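Local coordinates for protein deferrochelatase (Vibrio cholerae, PDB 5DE0) that binds heme b and probably works as a dye-decolorizing peroxidase, using peroxide to oxidise dyes and other substrates, at residues L20-K25 against I125-E130; S59-K64 against D97-C102; R178-L183 against K282-A287. All blocks are in the same frame, centred on the assembly; numbering follows the deposited sequence.

Contact 1 of 3, residues L20-K25 against I125-E130; sequences LYTLLK and IEIVDE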
loop_
_atom_site.group_PDB
_atom_site.type_symbol
_atom_site.label_atom_id
_atom_site.label_comp_id
_atom_site.label_asym_id
_atom_site.label_seq_id
_atom_site.Cartn_x
_atom_site.Cartn_y
_atom_site.Cartn_z
ATOM N N LEU B 20 0.867 5.635 -8.433
ATOM C CA LEU B 20 0.326 4.365 -8.894
ATOM C C LEU B 20 0.962 3.961 -10.218
ATOM O O LEU B 20 0.985 4.740 -11.169
ATOM C CB LEU B 20 -1.193 4.447 -9.052
ATOM C CG LEU B 20 -1.844 3.272 -9.785
ATOM C CD1 LEU B 20 -1.648 1.981 -9.010
ATOM C CD2 LEU B 20 -3.320 3.542 -10.031
ATOM N N TYR B 21 1.482 2.740 -10.271
ATOM C CA TYR B 21 2.054 2.210 -11.501
ATOM C C TYR B 21 1.394 0.884 -11.852
ATOM O O TYR B 21 1.655 -0.134 -11.209
ATOM C CB TYR B 21 3.562 2.016 -11.367
ATOM C CG TYR B 21 4.292 3.137 -10.664
ATOM C CD1 TYR B 21 4.751 4.243 -11.367
ATOM C CD2 TYR B 21 4.545 3.077 -9.298
ATOM C CE1 TYR B 21 5.432 5.262 -10.728
ATOM C CE2 TYR B 21 5.226 4.089 -8.651
ATOM C CZ TYR B 21 5.669 5.178 -9.370
ATOM O OH TYR B 21 6.346 6.190 -8.726
ATOM N N THR B 22 0.551 0.895 -12.879
ATOM C CA THR B 22 -0.211 -0.291 -13.241
ATOM C C THR B 22 0.163 -0.821 -14.625
ATOM O O THR B 22 0.108 -0.095 -15.619
ATOM C CB THR B 22 -1.725 -0.005 -13.203
ATOM O OG1 THR B 22 -2.095 0.420 -11.886
ATOM C CG2 THR B 22 -2.516 -1.252 -13.562
ATOM N N LEU B 23 0.553 -2.091 -14.672
ATOM C CA LEU B 23 0.807 -2.777 -15.932
ATOM C C LEU B 23 -0.324 -3.764 -16.196
ATOM O O LEU B 23 -0.632 -4.601 -15.349
ATOM C CB LEU B 23 2.155 -3.502 -15.900
ATOM C CG LEU B 23 3.401 -2.658 -15.613
ATOM C CD1 LEU B 23 4.661 -3.504 -15.736
ATOM C CD2 LEU B 23 3.469 -1.464 -16.543
ATOM N N LEU B 24 -0.947 -3.669 -17.367
ATOM C CA LEU B 24 -2.068 -4.550 -17.680
ATOM C C LEU B 24 -2.002 -5.098 -19.103
ATOM O O LEU B 24 -1.333 -4.540 -19.974
ATOM C CB LEU B 24 -3.399 -3.819 -17.454
ATOM C CG LEU B 24 -3.702 -2.547 -18.253
ATOM C CD1 LEU B 24 -4.498 -2.865 -19.509
ATOM C CD2 LEU B 24 -4.443 -1.533 -17.391
ATOM N N LYS B 25 -2.700 -6.206 -19.321
ATOM C CA LYS B 25 -2.771 -6.841 -20.629
ATOM C C LYS B 25 -4.209 -6.793 -21.131
ATOM O O LYS B 25 -5.144 -7.006 -20.361
ATOM C CB LYS B 25 -2.273 -8.286 -20.553
ATOM C CG LYS B 25 -2.110 -8.976 -21.895
ATOM C CD LYS B 25 -0.813 -8.569 -22.580
ATOM C CE LYS B 25 -0.673 -9.251 -23.934
ATOM N NZ LYS B 25 0.558 -8.826 -24.655
ATOM N N ILE B 125 -9.716 -7.166 -19.202
ATOM C CA ILE B 125 -8.354 -6.802 -18.831
ATOM C C ILE B 125 -7.772 -7.744 -17.781
ATOM O O ILE B 125 -8.484 -8.208 -16.890
ATOM C CB ILE B 125 -8.314 -5.349 -18.292
ATOM C CG1 ILE B 125 -8.568 -4.359 -19.424
ATOM C CG2 ILE B 125 -6.988 -5.029 -17.627
ATOM C CD1 ILE B 125 -7.560 -4.459 -20.530
ATOM N N GLU B 126 -6.481 -8.035 -17.899
ATOM C CA GLU B 126 -5.753 -8.675 -16.814
ATOM C C GLU B 126 -4.619 -7.776 -16.335
ATOM O O GLU B 126 -3.707 -7.454 -17.096
ATOM C CB GLU B 126 -5.201 -10.028 -17.247
ATOM C CG GLU B 126 -4.318 -10.683 -16.194
ATOM C CD GLU B 126 -3.897 -12.086 -16.578
ATOM O OE1 GLU B 126 -4.562 -12.690 -17.445
ATOM O OE2 GLU B 126 -2.896 -12.580 -16.022
ATOM N N ILE B 127 -4.683 -7.372 -15.071
ATOM C CA ILE B 127 -3.646 -6.532 -14.485
ATOM C C ILE B 127 -2.421 -7.367 -14.118
ATOM O O ILE B 127 -2.446 -8.130 -13.154
ATOM C CB ILE B 127 -4.162 -5.792 -13.234
ATOM C CG1 ILE B 127 -5.376 -4.926 -13.588
ATOM C CG2 ILE B 127 -3.055 -4.950 -12.612
ATOM C CD1 ILE B 127 -5.934 -4.144 -12.419
ATOM N N VAL B 128 -1.356 -7.221 -14.899
ATOM C CA VAL B 128 -0.139 -8.003 -14.706
ATOM C C VAL B 128 0.601 -7.581 -13.440
ATOM O O VAL B 128 1.146 -8.416 -12.716
ATOM C CB VAL B 128 0.805 -7.870 -15.917
ATOM C CG1 VAL B 128 2.045 -8.733 -15.732
ATOM C CG2 VAL B 128 0.077 -8.248 -17.195
ATOM N N ASP B 129 0.619 -6.280 -13.178
ATOM C CA ASP B 129 1.267 -5.754 -11.986
ATOM C C ASP B 129 0.591 -4.459 -11.545
ATOM O O ASP B 129 0.184 -3.644 -12.372
ATOM C CB ASP B 129 2.757 -5.517 -12.240
ATOM C CG ASP B 129 3.595 -5.651 -10.979
ATOM O OD1 ASP B 129 3.012 -5.821 -9.886
ATOM O OD2 ASP B 129 4.840 -5.578 -11.078
ATOM N N GLU B 130 0.470 -4.281 -10.234
ATOM C CA GLU B 130 -0.154 -3.094 -9.665
ATOM C C GLU B 130 0.648 -2.639 -8.453
ATOM O O GLU B 130 0.572 -3.246 -7.384
ATOM C CB GLU B 130 -1.609 -3.379 -9.278
ATOM C CG GLU B 130 -2.340 -2.205 -8.642
ATOM C CD GLU B 130 -3.779 -2.539 -8.287
ATOM O OE1 GLU B 130 -4.245 -3.634 -8.667
ATOM O OE2 GLU B 130 -4.444 -1.709 -7.630
#
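Leu23 pairs with Asp129, and Lys25 with Glu126, in the backbone bonding between Leu20-Lys25 and Ile125-Glu130, which run antiparallel. At one end Lys25 N donates to Glu126 O (2.7 Å) and Lys25 O accepts from Glu126 N, both nearly straight. At the other, Leu23 N donates to Asp129 O, while Leu23 O takes Asp129 N at 3.0 Å and, over a strongly bent path that makes the bond weak, Val128 N. With Val128 and Asp129 both facing Leu23, the register slips by one residue between Leu23 and Leu24: a classic beta bulge, placed where the strand 125-134 turns a corner. Within this chain that strand is the outermost on this side of the four-stranded antiparallel sheet in the N-terminal half of the DyP fold, a ferredoxin-like arrangement.

Apolar contacts gather on the face that bears Thr22 and Leu24. Leu24 holds CG between its backbone N and carbonyl carbon (chi1 60°), and its CD1 meets Ile125 CD1 at 3.6 Å as the two side chains cross. Thr22 turns its methyl CG2 to Ile127 CG2 (3.9 Å); its buried OG1 has no polar partner in the model. At the corner, Val128 CG2 lies 4.1 Å from Lys25 CB.

Charged ends find partners beyond the pair. Lys25 NZ bridges to Asp95 and Asp97, and the carboxylate of Glu130 bonds Tyr132 as well as Val241 and Ser242 of the second subunit.

Contact 2 of 3, residues S59-K64 against D97-C102; sequences SVAFSK and DVLIHC
Phe62 and Val98 form the tight part of this contact: their side chains lie alongside each other, pointing the same way, with Val98 CG2 3.7 Å from Phe62 CD2. Phe62 has CG beside its backbone N and anti to the carbonyl carbon (chi1 -54°), which keeps the ring next to this methyl, and Phe70 meets the ring edge-to-face. Leu37 of helix 30-38 also packs on Phe62, Val98 and Ile100.

Between the strands the backbone bonding is regular. Leu99 N reaches Ala61 O at 2.8 Å and nearly straight (173°), and Ala61 N returns a bond to Leu99 O. Ser59 and His101 form a second hydrogen-bonded pair. Strand 57-62 is thereby the end strand, within this chain, of the ferredoxin-like N-terminal sheet, though Phe62 also bonds Phe290 of strand 281-291.

The remaining side-chain contacts are wider on both faces: Val60 CG1 to Val98 CG1 is 4.3 Å, and Ala61 CB to Leu99 CB, where Phe289 packs on both, is 4.2 Å. This looser part is still buried. Toward the helix, Ser63 N donates to Asp97 O (2.9 Å) from above the carbonyl plane, while Ser63 OG bonds Val96 O and weakly N-caps the following helix at Phe66 N.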
loop_
_atom_site.group_PDB
_atom_site.type_symbol
_atom_site.label_atom_id
_atom_site.label_comp_id
_atom_site.label_asym_id
_atom_site.label_seq_id
_atom_site.Cartn_x
_atom_site.Cartn_y
_atom_site.Cartn_z
ATOM N N SER B 59 -0.763 9.490 -16.730
ATOM C CA SER B 59 -0.135 9.303 -18.030
ATOM C C SER B 59 -0.359 7.878 -18.522
ATOM O O SER B 59 0.050 6.916 -17.870
ATOM C CB SER B 59 1.361 9.608 -17.965
ATOM O OG SER B 59 1.965 9.408 -19.229
ATOM N N VAL B 60 -1.020 7.749 -19.669
ATOM C CA VAL B 60 -1.315 6.446 -20.249
ATOM C C VAL B 60 -0.349 6.136 -21.386
ATOM O O VAL B 60 -0.188 6.937 -22.309
ATOM C CB VAL B 60 -2.761 6.374 -20.774
ATOM C CG1 VAL B 60 -3.051 4.992 -21.330
ATOM C CG2 VAL B 60 -3.744 6.728 -19.665
ATOM N N ALA B 61 0.285 4.970 -21.320
ATOM C CA ALA B 61 1.290 4.595 -22.311
ATOM C C ALA B 61 1.055 3.188 -22.852
ATOM O O ALA B 61 0.501 2.328 -22.162
ATOM C CB ALA B 61 2.678 4.704 -21.714
ATOM N N PHE B 62 1.486 2.956 -24.088
ATOM C CA PHE B 62 1.256 1.677 -24.748
ATOM C C PHE B 62 2.564 1.043 -25.209
ATOM O O PHE B 62 3.488 1.749 -25.624
ATOM C CB PHE B 62 0.321 1.858 -25.944
ATOM C CG PHE B 62 -0.969 2.543 -25.608
ATOM C CD1 PHE B 62 -1.102 3.915 -25.759
ATOM C CD2 PHE B 62 -2.055 1.817 -25.141
ATOM C CE1 PHE B 62 -2.299 4.550 -25.448
ATOM C CE2 PHE B 62 -3.250 2.448 -24.830
ATOM C CZ PHE B 62 -3.369 3.813 -24.985
ATOM N N SER B 63 2.636 -0.285 -25.142
ATOM C CA SER B 63 3.833 -1.008 -25.557
ATOM C C SER B 63 3.932 -1.123 -27.075
ATOM O O SER B 63 2.989 -0.796 -27.790
ATOM C CB SER B 63 3.858 -2.400 -24.933
ATOM O OG SER B 63 2.831 -3.220 -25.461
ATOM N N LYS B 64 5.083 -1.588 -27.554
ATOM C CA LYS B 64 5.314 -1.791 -28.977
ATOM C C LYS B 64 4.313 -2.782 -29.565
ATOM O O LYS B 64 3.753 -2.549 -30.644
ATOM C CB LYS B 64 6.745 -2.280 -29.215
ATOM C CG LYS B 64 6.990 -2.832 -30.614
ATOM C CD LYS B 64 6.881 -1.748 -31.675
ATOM C CE LYS B 64 7.270 -2.281 -33.048
ATOM N NZ LYS B 64 7.243 -1.211 -34.079
ATOM N N ASP B 97 0.640 -4.721 -22.272
ATOM C CA ASP B 97 0.163 -3.853 -23.343
ATOM C C ASP B 97 0.077 -2.384 -22.933
ATOM O O ASP B 97 0.351 -1.493 -23.736
ATOM C CB ASP B 97 -1.215 -4.311 -23.828
ATOM C CG ASP B 97 -1.185 -5.681 -24.475
ATOM O OD1 ASP B 97 -0.132 -6.054 -25.033
ATOM O OD2 ASP B 97 -2.218 -6.383 -24.430
ATOM N N VAL B 98 -0.324 -2.132 -21.690
ATOM C CA VAL B 98 -0.653 -0.776 -21.257
ATOM C C VAL B 98 -0.051 -0.422 -19.898
ATOM O O VAL B 98 -0.056 -1.232 -18.972
ATOM C CB VAL B 98 -2.191 -0.572 -21.188
ATOM C CG1 VAL B 98 -2.540 0.805 -20.638
ATOM C CG2 VAL B 98 -2.822 -0.776 -22.558
ATOM N N LEU B 99 0.469 0.796 -19.795
ATOM C CA LEU B 99 0.910 1.346 -18.520
ATOM C C LEU B 99 0.001 2.498 -18.091
ATOM O O LEU B 99 -0.277 3.408 -18.873
ATOM C CB LEU B 99 2.364 1.826 -18.610
ATOM C CG LEU B 99 2.869 2.752 -17.497
ATOM C CD1 LEU B 99 2.813 2.072 -16.136
ATOM C CD2 LEU B 99 4.286 3.234 -17.797
ATOM N N ILE B 100 -0.468 2.443 -16.848
ATOM C CA ILE B 100 -1.209 3.548 -16.255
ATOM C C ILE B 100 -0.404 4.138 -15.104
ATOM O O ILE B 100 -0.219 3.489 -14.075
ATOM C CB ILE B 100 -2.592 3.104 -15.739
ATOM C CG1 ILE B 100 -3.439 2.543 -16.882
ATOM C CG2 ILE B 100 -3.310 4.267 -15.065
ATOM C CD1 ILE B 100 -4.820 2.092 -16.458
ATOM N N HIS B 101 0.078 5.364 -15.284
ATOM C CA HIS B 101 0.914 6.013 -14.277
ATOM C C HIS B 101 0.234 7.245 -13.681
ATOM O O HIS B 101 -0.103 8.188 -14.399
ATOM C CB HIS B 101 2.268 6.397 -14.883
ATOM C CG HIS B 101 3.103 7.272 -14.001
ATOM N ND1 HIS B 101 3.869 8.307 -14.493
ATOM C CD2 HIS B 101 3.299 7.264 -12.662
ATOM C CE1 HIS B 101 4.495 8.903 -13.494
ATOM N NE2 HIS B 101 4.167 8.288 -12.372
ATOM N N CYS B 102 0.039 7.222 -12.365
ATOM C CA CYS B 102 -0.546 8.342 -11.638
ATOM C C CYS B 102 0.310 8.703 -10.428
ATOM O O CYS B 102 0.952 7.834 -9.842
ATOM C CB CYS B 102 -1.968 8.005 -11.175
ATOM S SG CYS B 102 -3.102 7.468 -12.474
#

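Contact 3 of 3, residues R178-L183 against K282-A287; sequences RFVHNL and KAVTGA. With HEM (protoporphyrin IX containing Fe), chain F.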
loop_
_atom_site.group_PDB
_atom_site.type_symbol
_atom_site.label_atom_id
_atom_site.label_comp_id
_atom_site.label_asym_id
_atom_site.label_seq_id
_atom_site.Cartn_x
_atom_site.Cartn_y
_atom_site.Cartn_z
ATOM N N ARG B 178 10.259 -3.071 -11.852
ATOM C CA ARG B 178 10.008 -3.238 -10.428
ATOM C C ARG B 178 11.161 -3.992 -9.784
ATOM O O ARG B 178 11.417 -5.150 -10.111
ATOM C CB ARG B 178 8.691 -3.973 -10.172
ATOM C CG ARG B 178 8.352 -4.068 -8.696
ATOM C CD ARG B 178 6.866 -4.271 -8.452
ATOM N NE ARG B 178 6.421 -5.623 -8.767
ATOM C CZ ARG B 178 6.590 -6.669 -7.965
ATOM N NH1 ARG B 178 7.207 -6.521 -6.801
ATOM N NH2 ARG B 178 6.148 -7.865 -8.329
ATOM N N PHE B 179 11.856 -3.326 -8.869
ATOM C CA PHE B 179 12.991 -3.939 -8.193
ATOM C C PHE B 179 12.625 -4.466 -6.811
ATOM O O PHE B 179 11.870 -3.833 -6.071
ATOM C CB PHE B 179 14.144 -2.940 -8.084
ATOM C CG PHE B 179 14.934 -2.795 -9.347
ATOM C CD1 PHE B 179 14.601 -1.832 -10.282
ATOM C CD2 PHE B 179 16.009 -3.630 -9.602
ATOM C CE1 PHE B 179 15.327 -1.703 -11.446
ATOM C CE2 PHE B 179 16.738 -3.507 -10.764
ATOM C CZ PHE B 179 16.398 -2.543 -11.687
ATOM N N VAL B 180 13.161 -5.635 -6.476
ATOM C CA VAL B 180 12.990 -6.210 -5.149
ATOM C C VAL B 180 14.325 -6.177 -4.413
ATOM O O VAL B 180 15.325 -6.706 -4.900
ATOM C CB VAL B 180 12.466 -7.654 -5.214
ATOM C CG1 VAL B 180 12.263 -8.210 -3.811
ATOM C CG2 VAL B 180 11.170 -7.713 -6.006
ATOM N N HIS B 181 14.335 -5.550 -3.240
ATOM C CA HIS B 181 15.572 -5.313 -2.505
ATOM C C HIS B 181 15.925 -6.436 -1.532
ATOM O O HIS B 181 15.049 -7.073 -0.950
ATOM C CB HIS B 181 15.485 -3.989 -1.740
ATOM C CG HIS B 181 15.562 -2.778 -2.615
ATOM N ND1 HIS B 181 15.648 -2.856 -3.988
ATOM C CD2 HIS B 181 15.568 -1.458 -2.311
ATOM C CE1 HIS B 181 15.703 -1.637 -4.493
ATOM N NE2 HIS B 181 15.656 -0.770 -3.497
ATOM N N ASN B 182 17.224 -6.666 -1.371
ATOM C CA ASN B 182 17.740 -7.544 -0.329
ATOM C C ASN B 182 18.363 -6.687 0.766
ATOM O O ASN B 182 19.581 -6.514 0.815
ATOM C CB ASN B 182 18.766 -8.528 -0.899
ATOM C CG ASN B 182 19.146 -9.623 0.087
ATOM O OD1 ASN B 182 18.979 -9.478 1.299
ATOM N ND2 ASN B 182 19.667 -10.729 -0.434
ATOM N N LEU B 183 17.520 -6.145 1.636
ATOM C CA LEU B 183 17.969 -5.221 2.676
ATOM C C LEU B 183 18.977 -5.802 3.684
ATOM O O LEU B 183 19.919 -5.104 4.061
ATOM C CB LEU B 183 16.759 -4.660 3.428
ATOM C CG LEU B 183 15.845 -3.748 2.610
ATOM C CD1 LEU B 183 14.784 -3.117 3.493
ATOM C CD2 LEU B 183 16.652 -2.678 1.892
ATOM N N LYS B 282 17.027 -6.853 -7.417
ATOM C CA LYS B 282 16.750 -7.590 -8.644
ATOM C C LYS B 282 15.473 -7.093 -9.314
ATOM O O LYS B 282 14.456 -6.882 -8.652
ATOM C CB LYS B 282 16.636 -9.090 -8.358
ATOM C CG LYS B 282 17.906 -9.727 -7.814
ATOM C CD LYS B 282 17.699 -11.200 -7.510
ATOM C CE LYS B 282 18.981 -11.843 -7.008
ATOM N NZ LYS B 282 18.794 -13.291 -6.711
ATOM N N ALA B 283 15.530 -6.912 -10.630
ATOM C CA ALA B 283 14.352 -6.523 -11.395
ATOM C C ALA B 283 13.423 -7.718 -11.568
ATOM O O ALA B 283 13.868 -8.811 -11.916
ATOM C CB ALA B 283 14.757 -5.956 -12.749
ATOM N N VAL B 284 12.134 -7.510 -11.320
ATOM C CA VAL B 284 11.151 -8.582 -11.441
ATOM C C VAL B 284 10.219 -8.322 -12.623
ATOM O O VAL B 284 9.549 -9.229 -13.117
ATOM C CB VAL B 284 10.331 -8.745 -10.138
ATOM C CG1 VAL B 284 9.282 -7.649 -10.019
ATOM C CG2 VAL B 284 9.682 -10.121 -10.079
ATOM N N THR B 285 10.185 -7.071 -13.075
ATOM C CA THR B 285 9.449 -6.703 -14.279
ATOM C C THR B 285 10.320 -5.819 -15.161
ATOM O O THR B 285 11.343 -5.298 -14.711
ATOM C CB THR B 285 8.139 -5.955 -13.956
ATOM O OG1 THR B 285 8.438 -4.746 -13.248
ATOM C CG2 THR B 285 7.209 -6.819 -13.118
ATOM N N GLY B 286 9.915 -5.655 -16.416
ATOM C CA GLY B 286 10.637 -4.807 -17.348
ATOM C C GLY B 286 9.832 -4.579 -18.611
ATOM O O GLY B 286 9.372 -5.533 -19.238
ATOM N N ALA B 287 9.663 -3.316 -18.994
ATOM C CA ALA B 287 8.848 -2.989 -20.157
ATOM C C ALA B 287 9.145 -1.605 -20.726
ATOM O O ALA B 287 9.474 -0.674 -19.992
ATOM C CB ALA B 287 7.377 -3.094 -19.803
HETATM C CHA HEM F . 20.992 8.153 -9.975
HETATM C CHB HEM F . 19.202 5.856 -13.854
HETATM C CHC HEM F . 17.972 2.050 -11.085
HETATM C CHD HEM F . 18.962 4.704 -7.148
HETATM C C1A HEM F . 20.619 7.864 -11.269
HETATM C C2A HEM F . 20.813 8.713 -12.428
HETATM C C3A HEM F . 20.316 8.079 -13.495
HETATM C C4A HEM F . 19.792 6.805 -13.052
HETATM C CMA HEM F . 20.297 8.595 -14.951
HETATM C CAA HEM F . 21.481 10.105 -12.419
HETATM C CBA HEM F . 22.900 9.971 -12.968
HETATM C CGA HEM F . 23.634 11.275 -12.821
HETATM O O1A HEM F . 24.105 11.572 -11.693
HETATM O O2A HEM F . 23.749 12.011 -13.833
HETATM C C1B HEM F . 18.796 4.603 -13.456
HETATM C C2B HEM F . 18.433 3.519 -14.342
HETATM C C3B HEM F . 18.088 2.467 -13.601
HETATM C C4B HEM F . 18.225 2.836 -12.196
HETATM C CMB HEM F . 18.430 3.569 -15.887
HETATM C CAB HEM F . 17.637 1.122 -14.213
HETATM C CBB HEM F . 17.242 0.094 -13.465
HETATM C C1C HEM F . 18.098 2.441 -9.768
HETATM C C2C HEM F . 17.753 1.654 -8.597
HETATM C C3C HEM F . 18.028 2.398 -7.508
HETATM C C4C HEM F . 18.559 3.668 -7.963
HETATM C CMC HEM F . 17.169 0.223 -8.660
HETATM C CAC HEM F . 17.867 2.073 -6.001
HETATM C CBC HEM F . 17.499 0.886 -5.511
HETATM C C1D HEM F . 19.700 5.809 -7.519
HETATM C C2D HEM F . 20.450 6.652 -6.617
HETATM C C3D HEM F . 21.083 7.734 -7.500
HETATM C C4D HEM F . 20.653 7.433 -8.848
HETATM C CMD HEM F . 20.587 6.504 -5.087
HETATM C CAD HEM F . 21.994 8.891 -7.042
HETATM C CBD HEM F . 21.161 10.101 -6.632
HETATM C CGD HEM F . 20.421 10.644 -7.826
HETATM O O1D HEM F . 19.215 10.322 -7.981
HETATM O O2D HEM F . 21.032 11.402 -8.623
HETATM N NA HEM F . 19.992 6.708 -11.689
HETATM N NB HEM F . 18.659 4.151 -12.156
HETATM N NC HEM F . 18.588 3.661 -9.340
HETATM N ND HEM F . 19.846 6.300 -8.813
HETATM FE FE HEM F . 19.354 5.175 -10.485
#
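With CG beside its backbone N (chi1 -79°) and the ring turned broadside (chi2 92°), Phe179 lies between Ala283 and the heme; Arg178, with CG anti to N (chi1 -176°) and a bend at chi3, brings one guanidinium face against Val284 CG1. The strands 172-181 and 281-291 are antiparallel neighbours in the ferredoxin-like sheet of the C-terminal half of the DyP fold, whose heme pocket includes Phe179 and His181.

The Phe179 ring is sandwiched. Ala283 CB makes a CH-pi contact with one face, 4.1 Å from the ring centroid, and the heme methyl CMC lies over the opposite face, offset toward the rim. At the far end of the ring, Phe179 CZ approaches the heme vinyl carbon CBB to 3.3 Å. His181 touches the other vinyl, NE2 to CBC at 3.2 Å, and its two ring nitrogens bond Asp141 and Thr281, which should fix its rotation.

Val284 CG1 sits over the centre of the Arg178 guanidinium, 3.5 Å from CZ, while NE forms a salt bridge with Asp129 and NH1 one with Asp244 and a hydrogen bond with Tyr238. This covers the charged group with a methyl without competing for its donors.

Main-chain bonds fix the register. Val180 N donates to Lys282 O and Lys282 N to Val180 O. Val284 N meets Arg178 O at 2.7 Å, nearly in line with the carbonyl bond. Beyond it the regular pairing gives way to a side chain: Thr285 OG1 accepts the bond from Arg178 N at 2.8 Å.

In the fold
Contacts 1 and 2 build one sheet. Their centres are about 9 Å apart, and strands 18-26 and 98-104 are neighbours, as Thr22 O to Ile100 N at 2.9 Å, a probable hydrogen bond, attests; Tyr21 and His101 bring their rings together at the same junction. Contact 3 belongs to the corresponding sheet of the C-terminal half, and its centre lies about 16 Å from that of contact 1. One place where the halves meet is the salt bridge from Asp129 OD2 to Arg178 NE, 2.8 Å. Contacts 2 and 3 do not touch, their nearest atoms being about 6 Å apart. Of the three, contact 3 alone reaches the heme; in contact 1 the side chain of Tyr21 is about 12 Å from the heme.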